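Local atomic coordinates of uncharacterized protein (Bacteroides ovatus, PDB entry 4QEY), a protein that is of unknown function but folds as a two-sheet beta sandwich, probably related to PLAT/LH2 and C2-like calcium-binding lipoproteins. Residues H13-E18 with S74-A79; I95-Y100 with E122-S127. All blocks are in the same frame, centred on the assembly; numbering follows the deposited sequence.

Overall arrangement
Contacts 1 and 2 join the same two antiparallel sheets: strands 13-21 and 92-101 are neighbours in one, strands 73-84 and 121-127 in the other. The contact centres lie 8 Å apart, and probable backbone hydrogen bonds tie them laterally, from Tyr-100 N to Lys-14 O (2.7 Å) and from Cys-78 N to Val-126 O (2.8 Å). Contact 2 is the more fully buried and covers 240 Å², chiefly through apolar side chains. Contact 1 is partly buried but larger, at 390 Å²; it adds a histidine ring laid on a peptide and one inward selenomethionine, Met-76. Ethanediol sits at polar rims of both contacts.

Contact 1: H13-E18 with S74-A79; sequences HKIVVE and SMMTCA. With EDO (1,2-ethanediol), chain N; EDO (1,2-ethanediol), chain O.
The imidazole of His-13 lies with one face over the peptide joining Ser-74 to Met-75. Met-75 N is 3.5 Å above the ring plane, over its centre, whereas Ser-74 C is displaced toward the rim. Next along the strand, Ile-15 and Met-76, the latter present as selenomethionine, run alongside each other, pointing opposite ways, with Ile-15 CD1 3.7 Å from Met-76 CG. Met-76 starts with CG anti to the backbone N (chi1 -178°) and then bends at chi3 (-71°), which carries CE back to 3.5 Å from His-13 O. The other branch of Ile-15 is used as well: CG2 meets Cys-78 CB at 3.7 Å. Val-17 ends the row, its CG2 3.6 Å from Cys-78 SG. His-13, Ile-15, Val-17, Met-76 and Cys-78 all direct their CB inward from strands whose axes approach to 6.6 Å at 16°, the face-to-face packing of two sheets in a beta sandwich. Facing away, Lys-14 is fully extended and donates from NZ to O2 of an ethanediol (chain O) at 2.8 Å. The peptide under the ring belongs to a classic beta bulge, Ser-74 and Met-75 both facing Ala-35. The ring's rotation is fixed from both nitrogens, ND1 by a hydrogen bond with Thr-128 OG1 and NE2 by one with Thr-9 O. A leucine in place of His-13 would probably leave Thr-9 O and Thr-128 OG1 without these partners and the bulge peptide without its flat cover. Thr-128 OG1 is also hydrogen-bonded to Met-76 N, linking the ring's second shell to strand 73-84.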
loop_
_atom_site.group_PDB
_atom_site.type_symbol
_atom_site.label_atom_id
_atom_site.label_comp_id
_atom_site.label_asym_id
_atom_site.label_seq_id
_atom_site.Cartn_x
_atom_site.Cartn_y
_atom_site.Cartn_z
ATOM N N HIS A 13 -8.119 -4.384 -10.051
ATOM C CA HIS A 13 -7.225 -3.363 -9.505
ATOM C C HIS A 13 -6.608 -3.917 -8.235
ATOM O O HIS A 13 -7.340 -4.400 -7.371
ATOM C CB HIS A 13 -7.970 -2.045 -9.265
ATOM C CG HIS A 13 -8.317 -1.320 -10.524
ATOM N ND1 HIS A 13 -7.716 -0.127 -10.848
ATOM C CD2 HIS A 13 -9.150 -1.673 -11.526
ATOM C CE1 HIS A 13 -8.231 0.238 -12.009
ATOM N NE2 HIS A 13 -9.100 -0.662 -12.454
ATOM N N LYS A 14 -5.261 -3.926 -8.165
ATOM C CA LYS A 14 -4.499 -4.504 -7.062
ATOM C C LYS A 14 -3.311 -3.630 -6.711
ATOM O O LYS A 14 -2.661 -3.092 -7.597
ATOM C CB LYS A 14 -4.027 -5.917 -7.469
ATOM C CG LYS A 14 -3.200 -6.710 -6.451
ATOM C CD LYS A 14 -2.809 -8.029 -7.075
ATOM C CE LYS A 14 -1.991 -8.934 -6.203
ATOM N NZ LYS A 14 -1.654 -10.189 -6.930
ATOM N N ILE A 15 -3.037 -3.475 -5.412
ATOM C CA ILE A 15 -1.888 -2.730 -4.916
ATOM C C ILE A 15 -1.180 -3.624 -3.892
ATOM O O ILE A 15 -1.806 -4.128 -2.956
ATOM C CB ILE A 15 -2.216 -1.315 -4.350
ATOM C CG1 ILE A 15 -2.822 -0.395 -5.450
ATOM C CG2 ILE A 15 -0.951 -0.677 -3.757
ATOM C CD1 ILE A 15 -3.240 1.013 -5.029
ATOM N N VAL A 16 0.125 -3.848 -4.110
ATOM C CA VAL A 16 0.976 -4.627 -3.221
ATOM C C VAL A 16 1.963 -3.664 -2.548
ATOM O O VAL A 16 2.627 -2.863 -3.221
ATOM C CB VAL A 16 1.698 -5.785 -3.963
ATOM C CG1 VAL A 16 2.563 -6.611 -3.002
ATOM C CG2 VAL A 16 0.700 -6.684 -4.682
ATOM N N VAL A 17 2.020 -3.726 -1.210
ATOM C CA VAL A 17 2.937 -2.952 -0.382
ATOM C C VAL A 17 3.940 -3.948 0.204
ATOM O O VAL A 17 3.547 -4.992 0.733
ATOM C CB VAL A 17 2.207 -2.100 0.706
ATOM C CG1 VAL A 17 3.200 -1.280 1.533
ATOM C CG2 VAL A 17 1.162 -1.180 0.071
ATOM N N GLU A 18 5.236 -3.657 0.034
ATOM C CA GLU A 18 6.330 -4.471 0.557
ATOM C C GLU A 18 7.265 -3.611 1.392
ATOM O O GLU A 18 7.527 -2.458 1.037
ATOM C CB GLU A 18 7.109 -5.167 -0.557
ATOM C CG GLU A 18 6.388 -6.332 -1.202
ATOM C CD GLU A 18 7.195 -7.156 -2.192
ATOM O OE1 GLU A 18 8.301 -6.725 -2.586
ATOM O OE2 GLU A 18 6.703 -8.235 -2.590
ATOM N N SER A 74 -12.630 -0.221 -11.030
ATOM C CA SER A 74 -12.337 0.937 -11.879
ATOM C C SER A 74 -11.163 1.767 -11.328
ATOM O O SER A 74 -10.545 2.523 -12.083
ATOM C CB SER A 74 -13.575 1.821 -12.021
ATOM O OG SER A 74 -14.024 2.346 -10.781
HETATM N N MSE A 75 -10.840 1.606 -10.031
HETATM C CA MSE A 75 -9.769 2.359 -9.377
HETATM C C MSE A 75 -9.432 1.820 -7.999
HETATM O O MSE A 75 -10.332 1.379 -7.285
HETATM C CB MSE A 75 -10.226 3.819 -9.225
HETATM C CG MSE A 75 -9.119 4.757 -8.847
HETATM SE SE MSE A 75 -9.748 6.101 -7.644
HETATM C CE MSE A 75 -10.036 4.958 -5.974
HETATM N N MSE A 76 -8.156 1.921 -7.595
HETATM C CA MSE A 76 -7.713 1.596 -6.238
HETATM C C MSE A 76 -6.656 2.610 -5.788
HETATM O O MSE A 76 -5.786 2.983 -6.579
HETATM C CB MSE A 76 -7.182 0.165 -6.081
HETATM C CG MSE A 76 -6.772 -0.124 -4.625
HETATM SE SE MSE A 76 -6.247 -1.912 -4.192
HETATM C CE MSE A 76 -7.958 -2.693 -4.335
ATOM N N THR A 77 -6.743 3.048 -4.521
ATOM C CA THR A 77 -5.801 3.983 -3.912
ATOM C C THR A 77 -5.215 3.368 -2.649
ATOM O O THR A 77 -5.913 2.704 -1.882
ATOM C CB THR A 77 -6.474 5.335 -3.611
ATOM O OG1 THR A 77 -6.955 5.866 -4.838
ATOM C CG2 THR A 77 -5.523 6.351 -2.995
ATOM N N CYS A 78 -3.925 3.595 -2.446
ATOM C CA CYS A 78 -3.214 3.176 -1.254
ATOM C C CYS A 78 -2.541 4.383 -0.651
ATOM O O CYS A 78 -1.732 5.041 -1.305
ATOM C CB CYS A 78 -2.214 2.059 -1.545
ATOM S SG CYS A 78 -1.268 1.529 -0.094
ATOM N N ALA A 79 -2.907 4.689 0.581
ATOM C CA ALA A 79 -2.318 5.782 1.361
ATOM C C ALA A 79 -1.605 5.207 2.536
ATOM O O ALA A 79 -2.159 4.345 3.219
ATOM C CB ALA A 79 -3.393 6.756 1.807
HETATM C C1 EDO N . 11.431 -3.444 -1.236
HETATM O O1 EDO N . 11.016 -3.142 0.082
HETATM C C2 EDO N . 10.663 -4.710 -1.689
HETATM O O2 EDO N . 10.879 -5.831 -0.815
HETATM C C1 EDO O . 1.617 -10.287 -9.587
HETATM O O1 EDO O . 1.726 -9.963 -8.206
HETATM C C2 EDO O . 0.572 -9.358 -10.206
HETATM O O2 EDO O . -0.642 -9.511 -9.473
#

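Contact 2: I95-Y100 with E122-S127; sequences ISVIAY and ENFSVS. With EDO (1,2-ethanediol), chain P.
Phe-124 holds CG between its backbone N and carbonyl carbon (chi1 63°), and this torsion sends the ring across to Val-97, whose CG2 lies 3.6 Å from Phe-124 CE1. Val-97 has CG1 anti to its own nitrogen (chi1 -172°), which turns CG1 to Val-126, meeting its CB at 3.7 Å, and leaves CG2 for the ring. The two valines lie side by side with reversed headings, and Val-126 CG2 also reaches Val-97 CB at 3.9 Å. Val-97 and Phe-124 instead approach each other from the two sheets, the methyl meeting the ring obliquely. From the same side of the ring plane, Ile-95 crosses Phe-124 at about a right angle; its CG2 is 4.1 Å from Phe-124 CE2, a looser approach. Thus CE1 and CE2 touch successive inward residues of strand 92-101. The short methyl of Ala-99 ends the row 4.0 Å from Ser-127 O, a carbonyl hydrogen-bonded by Asn-107 ND2. The Ser-127 side chain turns outward from this contact, and its OG is hydrogen-bonded to Met-76 O of the adjacent strand. Leu-28 and Ile-30 of strand 26-36 pack against Phe-124, and Leu-109 of strand 104-114 against Val-126. With strand axes 7.4 Å apart at closest and directions 20° from parallel, the apolar side chains packed between the sheets form a hydrophobic interface characteristic of a beta sandwich and consistent with a PLAT/LH2 or C2-like fold.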
loop_
_atom_site.group_PDB
_atom_site.type_symbol
_atom_site.label_atom_id
_atom_site.label_comp_id
_atom_site.label_asym_id
_atom_site.label_seq_id
_atom_site.Cartn_x
_atom_site.Cartn_y
_atom_site.Cartn_z
ATOM N N ILE A 95 10.478 0.696 1.210
ATOM C CA ILE A 95 9.065 0.504 0.872
ATOM C C ILE A 95 8.893 0.451 -0.627
ATOM O O ILE A 95 9.432 1.303 -1.332
ATOM C CB ILE A 95 8.200 1.656 1.490
ATOM C CG1 ILE A 95 8.192 1.633 3.042
ATOM C CG2 ILE A 95 6.769 1.714 0.932
ATOM C CD1 ILE A 95 7.503 0.417 3.701
ATOM N N SER A 96 8.135 -0.539 -1.113
ATOM C CA SER A 96 7.754 -0.590 -2.518
ATOM C C SER A 96 6.233 -0.693 -2.579
ATOM O O SER A 96 5.634 -1.477 -1.833
ATOM C CB SER A 96 8.443 -1.714 -3.291
ATOM O OG SER A 96 7.879 -2.993 -3.055
ATOM N N VAL A 97 5.610 0.171 -3.387
ATOM C CA VAL A 97 4.160 0.183 -3.594
ATOM C C VAL A 97 3.944 -0.061 -5.087
ATOM O O VAL A 97 4.318 0.791 -5.895
ATOM C CB VAL A 97 3.465 1.471 -3.085
ATOM C CG1 VAL A 97 1.956 1.320 -3.159
ATOM C CG2 VAL A 97 3.897 1.822 -1.655
ATOM N N ILE A 98 3.422 -1.243 -5.459
ATOM C CA ILE A 98 3.230 -1.579 -6.875
ATOM C C ILE A 98 1.729 -1.763 -7.152
ATOM O O ILE A 98 1.051 -2.556 -6.489
ATOM C CB ILE A 98 4.046 -2.817 -7.337
ATOM C CG1 ILE A 98 5.526 -2.708 -6.906
ATOM C CG2 ILE A 98 3.956 -2.946 -8.846
ATOM C CD1 ILE A 98 6.334 -3.988 -7.033
ATOM N N ALA A 99 1.237 -1.015 -8.151
ATOM C CA ALA A 99 -0.152 -1.015 -8.587
ATOM C C ALA A 99 -0.311 -1.807 -9.882
ATOM O O ALA A 99 0.502 -1.679 -10.808
ATOM C CB ALA A 99 -0.636 0.411 -8.775
ATOM N N TYR A 100 -1.358 -2.639 -9.933
ATOM C CA TYR A 100 -1.672 -3.502 -11.066
ATOM C C TYR A 100 -3.129 -3.371 -11.506
ATOM O O TYR A 100 -4.000 -3.047 -10.698
ATOM C CB TYR A 100 -1.409 -4.986 -10.714
ATOM C CG TYR A 100 -0.033 -5.323 -10.187
ATOM C CD1 TYR A 100 0.239 -5.286 -8.821
ATOM C CD2 TYR A 100 0.972 -5.780 -11.040
ATOM C CE1 TYR A 100 1.495 -5.630 -8.321
ATOM C CE2 TYR A 100 2.234 -6.128 -10.553
ATOM C CZ TYR A 100 2.487 -6.062 -9.189
ATOM O OH TYR A 100 3.722 -6.386 -8.678
ATOM N N GLU A 122 6.706 10.346 7.714
ATOM C CA GLU A 122 6.657 10.342 6.252
ATOM C C GLU A 122 5.329 9.773 5.745
ATOM O O GLU A 122 4.685 8.997 6.444
ATOM C CB GLU A 122 7.829 9.534 5.708
ATOM C CG GLU A 122 9.185 10.184 5.953
ATOM C CD GLU A 122 9.498 11.393 5.102
ATOM O OE1 GLU A 122 9.204 11.364 3.885
ATOM O OE2 GLU A 122 10.094 12.351 5.644
ATOM N N ASN A 123 4.900 10.204 4.551
ATOM C CA ASN A 123 3.627 9.790 3.950
ATOM C C ASN A 123 3.787 9.456 2.491
ATOM O O ASN A 123 4.711 9.958 1.832
ATOM C CB ASN A 123 2.577 10.900 4.093
ATOM C CG ASN A 123 2.263 11.263 5.512
ATOM O OD1 ASN A 123 1.468 10.600 6.186
ATOM N ND2 ASN A 123 2.894 12.326 5.994
ATOM N N PHE A 124 2.879 8.612 1.975
ATOM C CA PHE A 124 2.847 8.267 0.557
ATOM C C PHE A 124 1.424 7.976 0.142
ATOM O O PHE A 124 0.584 7.641 0.981
ATOM C CB PHE A 124 3.779 7.085 0.198
ATOM C CG PHE A 124 3.459 5.760 0.829
ATOM C CD1 PHE A 124 2.467 4.939 0.297
ATOM C CD2 PHE A 124 4.173 5.309 1.935
ATOM C CE1 PHE A 124 2.158 3.706 0.891
ATOM C CE2 PHE A 124 3.874 4.074 2.522
ATOM C CZ PHE A 124 2.878 3.271 1.985
ATOM N N SER A 125 1.161 8.111 -1.162
ATOM C CA SER A 125 -0.138 7.855 -1.787
ATOM C C SER A 125 0.097 7.397 -3.204
ATOM O O SER A 125 0.766 8.098 -3.980
ATOM C CB SER A 125 -1.025 9.099 -1.733
ATOM O OG SER A 125 -2.279 8.859 -2.346
ATOM N N VAL A 126 -0.383 6.186 -3.529
ATOM C CA VAL A 126 -0.230 5.576 -4.863
ATOM C C VAL A 126 -1.581 5.030 -5.318
ATOM O O VAL A 126 -2.295 4.404 -4.536
ATOM C CB VAL A 126 0.867 4.464 -4.870
ATOM C CG1 VAL A 126 1.079 3.882 -6.271
ATOM C CG2 VAL A 126 2.191 4.983 -4.310
ATOM N N SER A 127 -1.919 5.254 -6.578
ATOM C CA SER A 127 -3.172 4.799 -7.156
ATOM C C SER A 127 -2.909 4.028 -8.454
ATOM O O SER A 127 -1.834 4.180 -9.051
ATOM C CB SER A 127 -4.090 5.994 -7.405
ATOM O OG SER A 127 -5.347 5.596 -7.923
HETATM C C1 EDO P . 10.661 13.679 9.081
HETATM O O1 EDO P . 9.900 14.297 8.064
HETATM C C2 EDO P . 10.426 14.459 10.395
HETATM O O2 EDO P . 9.045 14.400 10.738
#